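Local coordinates for protein amidohydrolase (Staphylococcus aureus, PDB 3NUR) that is a putative metal-dependent amidohydrolase with a TIM-barrel fold, probably hydrolysing non-peptide carbon-nitrogen bonds of linear amides, at residues 209-212 / 213-216; 215-219 / 220-224. All coordinates share one frame; numbering follows the deposited sequence.

Interaction 1 (209-212 / 213-216)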
ATOM      1  N   TYR A 209      13.070  -6.660 -27.834  1.00 10.71           N
ATOM      2  CA  TYR A 209      11.654  -6.451 -28.126  1.00  9.86           C
ATOM      3  C   TYR A 209      11.362  -4.942 -28.072  1.00 13.02           C
ATOM      4  O   TYR A 209      12.229  -4.186 -27.597  1.00 11.76           O
ATOM      5  CB  TYR A 209      10.730  -7.253 -27.151  1.00  9.15           C
ATOM      6  CG  TYR A 209      11.236  -7.334 -25.726  1.00  9.42           C
ATOM      7  CD1 TYR A 209      11.151  -6.241 -24.873  1.00 10.05           C
ATOM      8  CD2 TYR A 209      11.916  -8.466 -25.272  1.00 10.45           C
ATOM      9  CE1 TYR A 209      11.670  -6.289 -23.578  1.00  9.44           C
ATOM     10  CE2 TYR A 209      12.437  -8.527 -23.981  1.00 10.27           C
ATOM     11  CZ  TYR A 209      12.307  -7.436 -23.138  1.00 11.09           C
ATOM     12  OH  TYR A 209      12.818  -7.490 -21.873  1.00 11.25           O
ATOM     13  N   PRO A 210      10.149  -4.482 -28.476  1.00 12.08           N
ATOM     14  CA  PRO A 210       9.880  -3.042 -28.469  1.00 12.24           C
ATOM     15  C   PRO A 210       9.979  -2.359 -27.121  1.00 16.64           C
ATOM     16  O   PRO A 210       9.836  -2.990 -26.067  1.00 15.34           O
ATOM     17  CB  PRO A 210       8.463  -2.933 -29.071  1.00 13.81           C
ATOM     18  CG  PRO A 210       8.306  -4.170 -29.883  1.00 18.06           C
ATOM     19  CD  PRO A 210       9.014  -5.222 -29.088  1.00 14.18           C
ATOM     20  N   GLU A 211      10.246  -1.052 -27.169  1.00 13.95           N
ATOM     21  CA  GLU A 211      10.362  -0.225 -25.975  1.00 14.08           C
ATOM     22  C   GLU A 211       9.099  -0.219 -25.154  1.00 15.77           C
ATOM     23  O   GLU A 211       9.204  -0.234 -23.930  1.00 14.73           O
ATOM     24  CB  GLU A 211      10.790   1.213 -26.326  1.00 16.09           C
ATOM     25  CG  GLU A 211      11.348   1.985 -25.131  1.00 27.88           C
ATOM     26  CD  GLU A 211      12.673   1.526 -24.532  1.00 57.59           C
ATOM     27  OE1 GLU A 211      13.295   0.580 -25.071  1.00 60.09           O
ATOM     28  OE2 GLU A 211      13.095   2.130 -23.518  1.00 50.72           O
ATOM     29  N   VAL A 212       7.911  -0.191 -25.801  1.00 12.13           N
ATOM     30  CA  VAL A 212       6.641  -0.224 -25.064  1.00 12.49           C
ATOM     31  C   VAL A 212       6.538  -1.515 -24.250  1.00 14.35           C
ATOM     32  O   VAL A 212       5.996  -1.491 -23.144  1.00 14.26           O
ATOM     33  CB  VAL A 212       5.375   0.032 -25.935  1.00 16.55           C
ATOM     34  CG1 VAL A 212       5.230  -1.002 -27.050  1.00 16.10           C
ATOM     35  CG2 VAL A 212       4.106   0.111 -25.086  1.00 16.29           C
ATOM     36  N   THR A 213       7.050  -2.631 -24.810  1.00  8.47           N
ATOM     37  CA  THR A 213       7.081  -3.929 -24.122  1.00  8.26           C
ATOM     38  C   THR A 213       7.999  -3.833 -22.898  1.00 11.84           C
ATOM     39  O   THR A 213       7.611  -4.246 -21.813  1.00 11.82           O
ATOM     40  CB  THR A 213       7.467  -5.062 -25.086  1.00 10.95           C
ATOM     41  OG1 THR A 213       6.418  -5.207 -26.041  1.00 14.45           O
ATOM     42  CG2 THR A 213       7.668  -6.403 -24.374  1.00 12.18           C
ATOM     43  N   ALA A 214       9.214  -3.295 -23.077  1.00  9.62           N
ATOM     44  CA  ALA A 214      10.163  -3.145 -21.977  1.00  9.85           C
ATOM     45  C   ALA A 214       9.558  -2.267 -20.862  1.00 13.35           C
ATOM     46  O   ALA A 214       9.674  -2.615 -19.690  1.00 10.99           O
ATOM     47  CB  ALA A 214      11.451  -2.505 -22.498  1.00 11.00           C
ATOM     48  N   ALA A 215       8.922  -1.137 -21.224  1.00 10.17           N
ATOM     49  CA  ALA A 215       8.363  -0.222 -20.216  1.00 10.47           C
ATOM     50  C   ALA A 215       7.233  -0.848 -19.400  1.00 13.55           C
ATOM     51  O   ALA A 215       7.203  -0.675 -18.176  1.00 12.63           O
ATOM     52  CB  ALA A 215       7.884   1.077 -20.870  1.00 11.76           C
ATOM     53  N   THR A 216       6.280  -1.540 -20.067  1.00 10.23           N
ATOM     54  CA  THR A 216       5.176  -2.177 -19.339  1.00  9.58           C
ATOM     55  C   THR A 216       5.710  -3.365 -18.493  1.00 11.79           C
ATOM     56  O   THR A 216       5.278  -3.566 -17.361  1.00 11.25           O
ATOM     57  CB  THR A 216       4.015  -2.536 -20.267  1.00 11.35           C
ATOM     58  OG1 THR A 216       4.471  -3.482 -21.244  1.00 11.16           O
ATOM     59  CG2 THR A 216       3.381  -1.297 -20.937  1.00  9.94           C
TER

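Interaction 2 (215-219 / 220-224)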
ATOM      1  N   ALA A 215       8.922  -1.137 -21.224  1.00 10.17           N
ATOM      2  CA  ALA A 215       8.363  -0.222 -20.216  1.00 10.47           C
ATOM      3  C   ALA A 215       7.233  -0.848 -19.400  1.00 13.55           C
ATOM      4  O   ALA A 215       7.203  -0.675 -18.176  1.00 12.63           O
ATOM      5  CB  ALA A 215       7.884   1.077 -20.870  1.00 11.76           C
ATOM      6  N   THR A 216       6.280  -1.540 -20.067  1.00 10.23           N
ATOM      7  CA  THR A 216       5.176  -2.177 -19.339  1.00  9.58           C
ATOM      8  C   THR A 216       5.710  -3.365 -18.493  1.00 11.79           C
ATOM      9  O   THR A 216       5.278  -3.566 -17.361  1.00 11.25           O
ATOM     10  CB  THR A 216       4.015  -2.536 -20.267  1.00 11.35           C
ATOM     11  OG1 THR A 216       4.471  -3.482 -21.244  1.00 11.16           O
ATOM     12  CG2 THR A 216       3.381  -1.297 -20.937  1.00  9.94           C
ATOM     13  N   PHE A 217       6.675  -4.122 -19.040  1.00  9.32           N
ATOM     14  CA  PHE A 217       7.331  -5.234 -18.351  1.00  7.83           C
ATOM     15  C   PHE A 217       7.982  -4.722 -17.041  1.00 10.25           C
ATOM     16  O   PHE A 217       7.778  -5.311 -15.968  1.00  9.77           O
ATOM     17  CB  PHE A 217       8.375  -5.870 -19.296  1.00  8.71           C
ATOM     18  CG  PHE A 217       9.178  -7.060 -18.800  1.00  8.99           C
ATOM     19  CD1 PHE A 217       8.718  -7.848 -17.746  1.00 10.63           C
ATOM     20  CD2 PHE A 217      10.330  -7.463 -19.466  1.00  8.33           C
ATOM     21  CE1 PHE A 217       9.462  -8.935 -17.299  1.00 10.20           C
ATOM     22  CE2 PHE A 217      11.057  -8.584 -19.040  1.00 11.70           C
ATOM     23  CZ  PHE A 217      10.608  -9.322 -17.975  1.00  9.58           C
ATOM     24  N   ALA A 218       8.679  -3.583 -17.118  1.00  7.46           N
ATOM     25  CA  ALA A 218       9.346  -2.962 -15.962  1.00  7.22           C
ATOM     26  C   ALA A 218       8.368  -2.422 -14.944  1.00 10.86           C
ATOM     27  O   ALA A 218       8.721  -2.305 -13.776  1.00 10.07           O
ATOM     28  CB  ALA A 218      10.236  -1.820 -16.433  1.00  7.66           C
ATOM     29  N   CYS A 219       7.179  -2.012 -15.395  1.00  8.31           N
ATOM     30  CA  CYS A 219       6.197  -1.419 -14.496  1.00 10.10           C
ATOM     31  C   CYS A 219       5.141  -2.427 -14.021  1.00 12.24           C
ATOM     32  O   CYS A 219       5.503  -3.449 -13.410  1.00 10.32           O
ATOM     33  CB  CYS A 219       5.585  -0.160 -15.113  1.00 11.81           C
ATOM     34  SG  CYS A 219       6.786   1.170 -15.405  1.00 16.80           S
ATOM     35  N   PHE A 220       3.856  -2.152 -14.293  1.00  9.65           N
ATOM     36  CA  PHE A 220       2.712  -2.987 -13.857  1.00  8.39           C
ATOM     37  C   PHE A 220       2.631  -4.400 -14.435  1.00 10.81           C
ATOM     38  O   PHE A 220       1.867  -5.217 -13.927  1.00 10.86           O
ATOM     39  CB  PHE A 220       1.368  -2.230 -14.035  1.00 10.65           C
ATOM     40  CG  PHE A 220       1.266  -1.384 -15.277  1.00 13.43           C
ATOM     41  CD1 PHE A 220       1.435  -1.943 -16.539  1.00 16.69           C
ATOM     42  CD2 PHE A 220       1.010  -0.017 -15.189  1.00 17.49           C
ATOM     43  CE1 PHE A 220       1.346  -1.158 -17.696  1.00 18.24           C
ATOM     44  CE2 PHE A 220       0.923   0.770 -16.349  1.00 21.31           C
ATOM     45  CZ  PHE A 220       1.103   0.194 -17.593  1.00 19.38           C
ATOM     46  N   GLY A 221       3.367  -4.667 -15.505  1.00  7.90           N
ATOM     47  CA  GLY A 221       3.400  -5.997 -16.100  1.00  7.52           C
ATOM     48  C   GLY A 221       4.136  -7.017 -15.245  1.00 12.00           C
ATOM     49  O   GLY A 221       3.818  -8.218 -15.290  1.00 11.96           O
ATOM     50  N   TYR A 222       5.121  -6.543 -14.423  1.00  7.83           N
ATOM     51  CA  TYR A 222       5.969  -7.428 -13.614  1.00  7.01           C
ATOM     52  C   TYR A 222       6.935  -6.669 -12.696  1.00 10.45           C
ATOM     53  O   TYR A 222       6.908  -6.875 -11.491  1.00  8.88           O
ATOM     54  CB  TYR A 222       6.811  -8.346 -14.558  1.00  7.63           C
ATOM     55  CG  TYR A 222       7.183  -9.705 -13.996  1.00  7.60           C
ATOM     56  CD1 TYR A 222       8.468  -9.960 -13.523  1.00  8.51           C
ATOM     57  CD2 TYR A 222       6.262 -10.747 -13.973  1.00  7.84           C
ATOM     58  CE1 TYR A 222       8.834 -11.235 -13.074  1.00  6.95           C
ATOM     59  CE2 TYR A 222       6.612 -12.016 -13.512  1.00  8.86           C
ATOM     60  CZ  TYR A 222       7.885 -12.243 -13.019  1.00 10.07           C
ATOM     61  OH  TYR A 222       8.217 -13.497 -12.555  1.00 11.49           O
ATOM     62  N   GLY A 223       7.821  -5.873 -13.295  1.00  6.70           N
ATOM     63  CA  GLY A 223       8.950  -5.229 -12.654  1.00  6.95           C
ATOM     64  C   GLY A 223       8.732  -4.445 -11.374  1.00 11.09           C
ATOM     65  O   GLY A 223       9.503  -4.605 -10.422  1.00  9.84           O
ATOM     66  N   TRP A 224       7.746  -3.545 -11.353  1.00  8.44           N
ATOM     67  CA  TRP A 224       7.625  -2.754 -10.136  1.00  8.86           C
ATOM     68  C   TRP A 224       7.023  -3.525  -8.969  1.00 11.17           C
ATOM     69  O   TRP A 224       7.182  -3.126  -7.819  1.00 10.62           O
ATOM     70  CB  TRP A 224       7.088  -1.340 -10.377  1.00  7.95           C
ATOM     71  CG  TRP A 224       5.639  -1.183 -10.772  1.00  9.47           C
ATOM     72  CD1 TRP A 224       4.598  -2.002 -10.452  1.00 12.01           C
ATOM     73  CD2 TRP A 224       5.059   0.006 -11.323  1.00 10.03           C
ATOM     74  NE1 TRP A 224       3.405  -1.422 -10.826  1.00 11.26           N
ATOM     75  CE2 TRP A 224       3.659  -0.190 -11.365  1.00 14.04           C
ATOM     76  CE3 TRP A 224       5.592   1.215 -11.806  1.00 12.02           C
ATOM     77  CZ2 TRP A 224       2.781   0.770 -11.901  1.00 14.41           C
ATOM     78  CZ3 TRP A 224       4.727   2.154 -12.354  1.00 13.92           C
ATOM     79  CH2 TRP A 224       3.339   1.938 -12.383  1.00 14.73           C
TER

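Interaction 1 (209-212 / 213-216)
With Y209 CG set between its own backbone N and carbonyl carbon (chi1 37°) and T213 OG1 beside the backbone N (chi1 -67°), which leaves the methyl CG2 anti to that N, the tyrosine ring and the threonine methyl meet at the start of helix 211-218. The two side chains cross at about a right angle, Y209 CD1 lying 3.5 Å from T213 CG2, and the methyl comes in obliquely to the ring. Farther along the same ring, A214 sits at the edge, close to the ring plane, with Y209 CE1 3.8 Å from A214 CA. Beyond this contact, Y209 OH is hydrogen-bonded to Y205 O. P210 is the N-cap residue of the helix, and its carbonyl accepts the first i to i+4 bond, from A214 N to P210 O (3.1 Å), with the donor in the carbonyl plane. The next bond in the series runs from A215 N to E211 O, 2.9 Å. V212 O is gripped twice: T216 N gives it a backbone bond of 3.1 Å, and T216 OG1 donates a second, also 3.1 Å from V212 O. E211 OE2 is hydrogen-bonded to the hydroxyl of Y201 in helix 198-205.

Interaction 2 (215-219 / 220-224)
G221 N is hydrogen-bonded to T216 O (2.9 Å, bent to 143° at the hydrogen) where helix 211-218 ends, while G223 N meets F217 O at 2.7 Å in a straighter bond. C219 O takes two donors from opposite faces of its plane: Y222 N, 3.3 Å from C219 O and well above the plane, closes a type I beta turn, and W224 N lies 3.0 Å from C219 O. Among the aromatic contacts, C219 CB stands over the six-membered ring of W224, a CH-pi contact of 3.7 Å to the centroid and 17° off the normal. C219 SG, beside the backbone N (chi1 -63°), reaches the same ring obliquely as a sulfur-aromatic contact. Apolar packing completes the turn: F217 and Y222 run side by side, pointing the same way, with Y222 CB in the plane of the F217 ring at its edge, 3.7 Å from F217 CD1. The T216 methyl, CG2, touches F220 CE1 at 3.8 Å. This is a tight type I turn between helices 211-218 and 223-237, with Y222 at the N-cap position of helix 223-237, and the side chain of W224 lies about 7 Å from the bound calcium ion of the TIM-barrel amidohydrolase.

Both contacts belong to helix 211-218 and share A215 and T216: interaction 1 covers its first turns, interaction 2 its end and the passage into helix 223-237. The 209-212 / 213-216 contact is at the surface, about 26 Å from the chain centre, and relies on regular helical bonds with one aromatic ring against small side chains. The 215-219 / 220-224 contact is partly buried, about 17 Å from that centre, and combines backbone bonds of the helix end and the turn with four aromatic residues. The two also meet, Y209 OH packing 3.5 Å from F217 CD2; Y205 O accepts a hydrogen bond from Y209 OH, and the Y205 ring lies edge-to-face with F217.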